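Local coordinates for protein diketoreductase (Acinetobacter baylyi, PDB 4E12) that reduces dicarbonyl compounds, with NADH as the hydride donor, and probably acts as an NAD-dependent (3S)-3-hydroxyacyl-CoA dehydrogenase, at residues 122-126 / 127-131; 32-36 / 37-41. One frame throughout, in Å; residues are numbered along the deposited sequence.

Contact 1: 122-126 / 127-131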
# COMPACT_ATOMS: atom_id res chain seq x y z
N SER A 122 -5.38 -7.06 -19.33
CA SER A 122 -4.46 -6.66 -18.26
C SER A 122 -3.01 -6.54 -18.72
O SER A 122 -2.15 -6.13 -17.94
CB SER A 122 -4.51 -7.64 -17.07
OG SER A 122 -5.76 -7.60 -16.37
N THR A 123 -2.71 -6.90 -19.97
CA THR A 123 -1.33 -6.86 -20.44
C THR A 123 -1.16 -6.00 -21.69
O THR A 123 -0.03 -5.63 -22.04
CB THR A 123 -0.81 -8.26 -20.77
OG1 THR A 123 -1.54 -8.78 -21.89
CG2 THR A 123 -1.00 -9.19 -19.58
N LEU A 124 -2.25 -5.68 -22.36
CA LEU A 124 -2.20 -4.90 -23.58
C LEU A 124 -2.95 -3.59 -23.46
O LEU A 124 -4.05 -3.53 -22.91
CB LEU A 124 -2.75 -5.71 -24.75
CG LEU A 124 -1.77 -6.73 -25.32
CD1 LEU A 124 -2.46 -7.85 -26.09
CD2 LEU A 124 -0.76 -5.98 -26.19
N LEU A 125 -2.34 -2.53 -23.98
CA LEU A 125 -2.95 -1.21 -23.98
C LEU A 125 -3.94 -1.05 -25.12
O LEU A 125 -3.77 -1.63 -26.20
CB LEU A 125 -1.86 -0.13 -24.12
CG LEU A 125 -0.83 -0.02 -22.99
CD1 LEU A 125 0.12 1.11 -23.32
CD2 LEU A 125 -1.57 0.30 -21.70
N PRO A 126 -5.01 -0.27 -24.90
CA PRO A 126 -5.98 -0.06 -25.99
C PRO A 126 -5.31 0.54 -27.22
O PRO A 126 -5.77 0.35 -28.35
CB PRO A 126 -7.00 0.89 -25.37
CG PRO A 126 -6.93 0.59 -23.89
CD PRO A 126 -5.48 0.32 -23.63
N SER A 127 -4.20 1.24 -27.00
CA SER A 127 -3.39 1.74 -28.10
C SER A 127 -2.71 0.62 -28.87
O SER A 127 -2.50 0.74 -30.08
CB SER A 127 -2.36 2.74 -27.61
OG SER A 127 -3.00 3.92 -27.20
N ASP A 128 -2.36 -0.47 -28.18
CA ASP A 128 -1.77 -1.63 -28.85
C ASP A 128 -2.76 -2.27 -29.82
O ASP A 128 -2.35 -2.97 -30.75
CB ASP A 128 -1.31 -2.68 -27.82
CG ASP A 128 -0.13 -2.21 -26.99
OD1 ASP A 128 0.57 -1.29 -27.43
OD2 ASP A 128 0.10 -2.77 -25.89
N LEU A 129 -4.04 -2.03 -29.60
CA LEU A 129 -5.09 -2.80 -30.27
C LEU A 129 -6.02 -1.95 -31.13
O LEU A 129 -6.75 -2.48 -31.96
CB LEU A 129 -5.91 -3.55 -29.21
CG LEU A 129 -5.21 -4.52 -28.28
CD1 LEU A 129 -6.13 -4.96 -27.15
CD2 LEU A 129 -4.65 -5.72 -29.04
N VAL A 130 -6.01 -0.63 -30.93
CA VAL A 130 -7.02 0.23 -31.54
C VAL A 130 -7.06 0.14 -33.06
O VAL A 130 -8.14 0.16 -33.66
CB VAL A 130 -6.88 1.70 -31.09
CG1 VAL A 130 -5.48 2.21 -31.39
CG2 VAL A 130 -7.94 2.56 -31.75
N GLY A 131 -5.89 0.02 -33.67
CA GLY A 131 -5.80 -0.01 -35.12
C GLY A 131 -6.61 -1.11 -35.79
O GLY A 131 -7.09 -0.93 -36.91
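Pro126, Leu125 and Asp128 carry this short-range contact, a loop-to-helix turn of the Rossmann-type NAD-binding domain in which the chain leaves strand 116-119 and winds into helix 126-133. Asp128 reaches back along the chain. With chi1 at -68°, its CG lies beside its own backbone N, and the carboxylate therefore faces Leu125. There Asp128 OD2 accepts from Leu125 N at 3.1 Å, a fairly straight bond (159°) whose donor stands 53° out of the carboxylate plane. The same oxygen lies 3.7 Å from Leu125 CB. An aspartate suits the position: its side chain is short enough to return to an amide three residues earlier, and its negative charge near the start of the helix is probably favoured by the helix dipole. The turn is closed in the other sense by a weak bond of 2.7 Å from Asp128 N to Leu125 O.

Proline, which has no N-H, suits the first turn of a helix, where an amide has no carbonyl of a preceding turn to bond to; the ring of Pro126 holds its phi near the helical value, and psi is helical too. Its carbonyl O accepts from Leu129 N at 3.2 Å and, weakly, from Val130 N. The proline ring itself faces the protein interior, against Phe139 and Ala141 of strand 139-144, joining the turn to the next strand of the sheet.

Leu124 and Leu129 meet beside the turn, CB to CD1 at 4.2 Å, and both side chains also rest on Lys100 of helix 97-110, a residue of the NAD(+) site. Ser122, earlier in the loop, is another residue of that site, and its OG is hydrogen-bonded to His143, predicted to matter for catalysis. Leu124 crosses Asp128 at about a right angle, bringing the methyl CD2 to 3.3 Å from Asp128 OD2.

Contact 2: 32-36 / 37-41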
# COMPACT_ATOMS: atom_id res chain seq x y z
N ALA A 32 -22.93 -14.84 -24.68
CA ALA A 32 -21.57 -15.28 -24.37
C ALA A 32 -21.00 -15.99 -25.58
O ALA A 32 -21.59 -16.96 -26.07
CB ALA A 32 -21.59 -16.23 -23.17
N TYR A 33 -19.86 -15.52 -26.07
CA TYR A 33 -19.26 -16.08 -27.26
C TYR A 33 -17.99 -16.86 -26.93
O TYR A 33 -17.17 -16.45 -26.09
CB TYR A 33 -18.96 -15.01 -28.31
CG TYR A 33 -18.03 -15.54 -29.36
CD1 TYR A 33 -18.52 -16.27 -30.44
CD2 TYR A 33 -16.66 -15.33 -29.27
CE1 TYR A 33 -17.67 -16.77 -31.41
CE2 TYR A 33 -15.79 -15.83 -30.23
CZ TYR A 33 -16.30 -16.55 -31.30
OH TYR A 33 -15.45 -17.04 -32.25
N ASP A 34 -17.82 -18.00 -27.58
CA ASP A 34 -16.57 -18.74 -27.46
C ASP A 34 -16.44 -19.64 -28.68
O ASP A 34 -17.34 -19.67 -29.53
CB ASP A 34 -16.50 -19.50 -26.14
CG ASP A 34 -15.06 -19.64 -25.64
OD1 ASP A 34 -14.13 -19.76 -26.46
OD2 ASP A 34 -14.85 -19.61 -24.42
N ILE A 35 -15.33 -20.36 -28.78
CA ILE A 35 -14.92 -20.88 -30.09
C ILE A 35 -15.66 -22.12 -30.57
O ILE A 35 -15.80 -22.32 -31.78
CB ILE A 35 -13.40 -21.09 -30.17
CG1 ILE A 35 -12.94 -22.15 -29.17
CG2 ILE A 35 -12.69 -19.77 -29.91
CD1 ILE A 35 -11.43 -22.40 -29.19
N ASN A 36 -16.15 -22.96 -29.67
CA ASN A 36 -16.88 -24.13 -30.12
C ASN A 36 -17.86 -24.57 -29.05
O ASN A 36 -17.99 -23.88 -28.03
CB ASN A 36 -15.91 -25.26 -30.54
CG ASN A 36 -14.99 -25.68 -29.42
OD1 ASN A 36 -15.30 -25.51 -28.24
ND2 ASN A 36 -13.84 -26.24 -29.78
N THR A 37 -18.56 -25.68 -29.27
CA THR A 37 -19.59 -26.08 -28.34
C THR A 37 -18.97 -26.65 -27.06
O THR A 37 -19.58 -26.58 -26.00
CB THR A 37 -20.58 -27.10 -28.93
OG1 THR A 37 -19.91 -28.34 -29.15
CG2 THR A 37 -21.15 -26.59 -30.24
N ASP A 38 -17.77 -27.21 -27.17
CA ASP A 38 -17.05 -27.64 -25.97
C ASP A 38 -16.78 -26.47 -25.02
O ASP A 38 -17.00 -26.58 -23.81
CB ASP A 38 -15.73 -28.33 -26.32
CG ASP A 38 -15.93 -29.72 -26.89
OD1 ASP A 38 -17.05 -30.27 -26.79
OD2 ASP A 38 -14.94 -30.27 -27.42
N ALA A 39 -16.27 -25.36 -25.55
CA ALA A 39 -16.03 -24.18 -24.72
C ALA A 39 -17.36 -23.61 -24.20
O ALA A 39 -17.45 -23.10 -23.08
CB ALA A 39 -15.30 -23.12 -25.51
N LEU A 40 -18.40 -23.68 -25.02
CA LEU A 40 -19.70 -23.18 -24.59
C LEU A 40 -20.32 -24.04 -23.49
O LEU A 40 -21.02 -23.53 -22.62
CB LEU A 40 -20.66 -23.04 -25.78
CG LEU A 40 -20.31 -21.97 -26.80
CD1 LEU A 40 -21.29 -22.07 -27.95
CD2 LEU A 40 -20.37 -20.59 -26.17
N ASP A 41 -20.06 -25.35 -23.55
CA ASP A 41 -20.49 -26.24 -22.48
C ASP A 41 -19.80 -25.88 -21.17
O ASP A 41 -20.43 -25.87 -20.11
CB ASP A 41 -20.21 -27.71 -22.82
CG ASP A 41 -21.11 -28.25 -23.94
OD1 ASP A 41 -22.17 -27.64 -24.21
OD2 ASP A 41 -20.74 -29.28 -24.53
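The carboxylate of Asp34 lies flat under the methyl of Ala39: Ala39 CB stands almost straight over one face, 3.5 Å from Asp34 CG and nearly equally far from the two oxygens. This is the strand-to-helix corner of a Rossmann fold, where strand 29-33 gives way to helix 37-57. At the carboxylate edge, Asp34 OD1 accepts from Ile35 N at 2.7 Å through its anti lone pair; OD2 is hydrogen-bonded to Thr12 OG1 of the glycine-rich turn. Gripped at both oxygens and covered on that face, the group has little freedom to rotate. Asp34 binds NAD(+); in many NAD-dependent relatives an acidic residue at this place holds the adenosine ribose. Alanine suits the facing position because its side chain is just one methyl, which permits this close approach.

The second flat group, the amide of Asn36, caps the helix. A chi1 of 59° sets Asn36 CG between its backbone N and carbonyl carbon, and from there OD1 turns in over the first helical turn. Ala39 N meets this N-cap oxygen at 2.9 Å, nearly in line with its C=O bond, and the N-H...O angle is 167°. Asp38 CB lies beside the same oxygen at 3.4 Å. Asparagine is a natural cap, having a short side chain with an acceptor at its end.

Farther along, Leu40 N donates to Asn36 O, beginning the regular helical bonding. The leucine side chain folds back towards the strand, its CD2 at 4.0 Å from Asp34 CB and 3.8 Å from Ala32 O.

How the contacts relate
From the N terminus, contact 2 comes first: 32-36 / 37-41 turns the chain from strand 29-33 into helix 37-57. Contact 1 follows much later, where the loop after strand 116-119 enters helix 126-133. The two are in series, neither nested nor crossed, and each closes merely a local turn. Their centres are 25 Å apart and their nearest atoms about 15 Å, so they do not touch. Both strands belong to the same sheet of the NAD-binding domain, with strands 6-10 and 88-91 between them. Each contact contains a residue of the NAD(+) site, Asp34 in contact 2 and Ser122 in contact 1.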